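Local coordinates for lectin (Colocasia esculenta, PDB 5T1X), which probably binds mannose-containing glycans as a GNA-related lectin of the monocot mannose-binding family, at residues G64-K69 / A98-P103. Numbering follows the deposited sequence.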
ATOM      1  N   GLY B  64      -5.449  -5.558  10.543  1.00  8.79           N
ATOM      2  CA  GLY B  64      -5.628  -4.177  10.110  1.00  9.34           C
ATOM      3  C   GLY B  64      -5.658  -3.117  11.180  1.00 11.22           C
ATOM      4  O   GLY B  64      -6.014  -1.978  10.882  1.00  9.91           O
ATOM      5  N   GLU B  65      -5.255  -3.467  12.418  1.00  7.43           N
ATOM      6  CA  GLU B  65      -5.187  -2.521  13.533  1.00  6.96           C
ATOM      7  C   GLU B  65      -3.764  -1.992  13.675  1.00 10.15           C
ATOM      8  O   GLU B  65      -2.804  -2.765  13.777  1.00  9.56           O
ATOM      9  CB  GLU B  65      -5.690  -3.164  14.846  1.00  8.40           C
ATOM     10  CG  GLU B  65      -5.999  -2.164  15.960  1.00 12.07           C
ATOM     11  CD  GLU B  65      -6.273  -2.749  17.338  1.00 15.51           C
ATOM     12  OE1 GLU B  65      -6.437  -3.985  17.447  1.00 15.22           O
ATOM     13  OE2 GLU B  65      -6.350  -1.965  18.312  1.00 13.76           O
ATOM     14  N   LEU B  66      -3.643  -0.664  13.650  1.00  6.47           N
ATOM     15  CA  LEU B  66      -2.360   0.046  13.791  1.00  6.55           C
ATOM     16  C   LEU B  66      -2.271   0.535  15.221  1.00  9.67           C
ATOM     17  O   LEU B  66      -3.169   1.244  15.675  1.00 10.04           O
ATOM     18  CB  LEU B  66      -2.315   1.207  12.785  1.00  7.00           C
ATOM     19  CG  LEU B  66      -0.995   1.980  12.694  1.00  9.29           C
ATOM     20  CD1 LEU B  66       0.124   1.133  12.071  1.00  8.99           C
ATOM     21  CD2 LEU B  66      -1.184   3.269  11.891  1.00 10.78           C
ATOM     22  N   ILE B  67      -1.250   0.094  15.958  1.00  8.12           N
ATOM     23  CA  ILE B  67      -1.154   0.408  17.389  1.00  7.26           C
ATOM     24  C   ILE B  67       0.190   1.023  17.752  1.00 10.07           C
ATOM     25  O   ILE B  67       1.221   0.635  17.200  1.00  9.32           O
ATOM     26  CB  ILE B  67      -1.379  -0.909  18.205  1.00 12.05           C
ATOM     27  CG1 ILE B  67      -2.750  -1.558  17.886  1.00 14.20           C
ATOM     28  CG2 ILE B  67      -1.260  -0.667  19.727  1.00 14.10           C
ATOM     29  CD1 ILE B  67      -2.795  -3.061  18.124  1.00 19.51           C
ATOM     30  N   ILE B  68       0.163   1.962  18.713  1.00  6.56           N
ATOM     31  CA  ILE B  68       1.352   2.495  19.381  1.00  5.43           C
ATOM     32  C   ILE B  68       1.370   1.819  20.735  1.00 10.13           C
ATOM     33  O   ILE B  68       0.398   1.943  21.496  1.00  9.23           O
ATOM     34  CB  ILE B  68       1.390   4.049  19.536  1.00  7.67           C
ATOM     35  CG1 ILE B  68       1.296   4.769  18.193  1.00  7.92           C
ATOM     36  CG2 ILE B  68       2.632   4.493  20.357  1.00  8.08           C
ATOM     37  CD1 ILE B  68       1.155   6.318  18.384  1.00 11.01           C
ATOM     38  N   LYS B  69       2.461   1.110  21.044  1.00  7.23           N
ATOM     39  CA  LYS B  69       2.652   0.458  22.342  1.00  7.59           C
ATOM     40  C   LYS B  69       3.817   1.088  23.041  1.00 11.81           C
ATOM     41  O   LYS B  69       4.748   1.478  22.355  1.00 10.30           O
ATOM     42  CB  LYS B  69       2.949  -1.037  22.132  1.00 11.57           C
ATOM     43  CG  LYS B  69       1.757  -1.888  21.715  1.00 12.86           C
ATOM     44  CD  LYS B  69       0.764  -2.031  22.855  1.00 15.20           C
ATOM     45  CE  LYS B  69      -0.114  -3.241  22.718  1.00 12.65           C
ATOM     46  NZ  LYS B  69      -0.977  -3.411  23.914  1.00 13.58           N
ATOM     47  N   ALA B  98      -2.520   8.744   4.681  1.00  9.67           N
ATOM     48  CA  ALA B  98      -1.903   7.491   5.141  1.00  8.63           C
ATOM     49  C   ALA B  98      -3.054   6.524   5.293  1.00 11.62           C
ATOM     50  O   ALA B  98      -4.004   6.818   6.028  1.00 11.65           O
ATOM     51  CB  ALA B  98      -1.135   7.694   6.441  1.00 10.01           C
ATOM     52  N   VAL B  99      -3.055   5.437   4.507  1.00  7.78           N
ATOM     53  CA  VAL B  99      -4.219   4.548   4.469  1.00  7.12           C
ATOM     54  C   VAL B  99      -3.833   3.101   4.726  1.00  8.63           C
ATOM     55  O   VAL B  99      -2.849   2.617   4.171  1.00  7.85           O
ATOM     56  CB  VAL B  99      -4.927   4.678   3.088  1.00 10.41           C
ATOM     57  CG1 VAL B  99      -6.171   3.783   3.009  1.00  9.72           C
ATOM     58  CG2 VAL B  99      -5.297   6.133   2.787  1.00 10.14           C
ATOM     59  N   ILE B 100      -4.638   2.401   5.533  1.00  5.07           N
ATOM     60  CA  ILE B 100      -4.423   0.965   5.783  1.00  4.74           C
ATOM     61  C   ILE B 100      -5.302   0.195   4.817  1.00  8.93           C
ATOM     62  O   ILE B 100      -6.533   0.361   4.824  1.00  8.08           O
ATOM     63  CB  ILE B 100      -4.707   0.537   7.244  1.00  7.36           C
ATOM     64  CG1 ILE B 100      -3.892   1.368   8.274  1.00  8.31           C
ATOM     65  CG2 ILE B 100      -4.481  -1.005   7.415  1.00  9.08           C
ATOM     66  CD1 ILE B 100      -4.336   1.120   9.719  1.00 11.03           C
ATOM     67  N   TYR B 101      -4.678  -0.671   4.021  1.00  7.92           N
ATOM     68  CA  TYR B 101      -5.390  -1.535   3.087  1.00  7.01           C
ATOM     69  C   TYR B 101      -5.240  -2.975   3.469  1.00 11.15           C
ATOM     70  O   TYR B 101      -4.127  -3.433   3.713  1.00 10.36           O
ATOM     71  CB  TYR B 101      -4.854  -1.369   1.652  1.00  7.84           C
ATOM     72  CG  TYR B 101      -5.093  -0.017   1.026  1.00  9.20           C
ATOM     73  CD1 TYR B 101      -6.241   0.231   0.276  1.00 11.74           C
ATOM     74  CD2 TYR B 101      -4.108   0.963   1.049  1.00  9.55           C
ATOM     75  CE1 TYR B 101      -6.445   1.456  -0.348  1.00 11.90           C
ATOM     76  CE2 TYR B 101      -4.290   2.189   0.411  1.00 10.40           C
ATOM     77  CZ  TYR B 101      -5.461   2.429  -0.294  1.00 11.50           C
ATOM     78  OH  TYR B 101      -5.678   3.645  -0.904  1.00 11.42           O
ATOM     79  N   GLY B 102      -6.338  -3.711   3.396  1.00  8.07           N
ATOM     80  CA  GLY B 102      -6.294  -5.154   3.608  1.00  7.98           C
ATOM     81  C   GLY B 102      -7.646  -5.803   3.834  1.00 10.78           C
ATOM     82  O   GLY B 102      -8.654  -5.126   4.018  1.00 11.17           O
ATOM     83  N   PRO B 103      -7.674  -7.141   3.906  1.00  9.70           N
ATOM     84  CA  PRO B 103      -6.538  -8.062   3.760  1.00  9.58           C
ATOM     85  C   PRO B 103      -6.091  -8.238   2.307  1.00 14.68           C
ATOM     86  O   PRO B 103      -6.738  -7.724   1.384  1.00 12.78           O
ATOM     87  CB  PRO B 103      -7.105  -9.372   4.327  1.00 11.79           C
ATOM     88  CG  PRO B 103      -8.565  -9.320   3.921  1.00 16.18           C
ATOM     89  CD  PRO B 103      -8.947  -7.868   4.110  1.00 11.24           C
TER
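Gly-64 O meets both polar and apolar groups: it is hydrogen-bonded to Ser-81 OG, and the side chain of Ile-100 lies against it. CD1 of Ile-100 comes to 3.7 Å from Gly-64 O, and the other branch, CG2, to 3.9 Å from the same oxygen, so the carbonyl rests on both methyls of one residue. The other half of the contact is purely apolar, with Ile-100 CD1 touching Leu-66 CB at 3.7 Å. With CG1 opposite the carbonyl carbon about the first torsion (chi1 -55°) and CD1 extended beyond it (chi2 170°), the longer branch of Ile-100 reaches out to the start of strand 66-69. Leu-66 receives it on the base of its side chain; its own terminal methyls stand farther off, CD2 at 4.4 Å from Ile-100 CD1.

Gly-64 sits in the hairpin turn between strands 57-60 and 66-69, and Asn-61 OD1 holds the following amide, Glu-65 N. This turn brings its carbonyl and Leu-66 to the same isoleucine. Leu-90 packs on both Leu-66 and Ile-100, and Leu-58, Leu-60 and Trp-77 also touch Leu-66. The contact thus joins two sheets of the beta-prism II fold across its buried interior. Ala-98 to Tyr-101, Ile-100 included, pair antiparallel with a strand of the other chain, so the sheet continues across the interface, and Phe-101 of that chain packs on Ile-100.

The contact between the segments is one of van der Waals packing and burial, without a polar bond between them; the hydrogen bond with Ser-81 OG probably offsets the cost of placing this carbonyl against hydrocarbon.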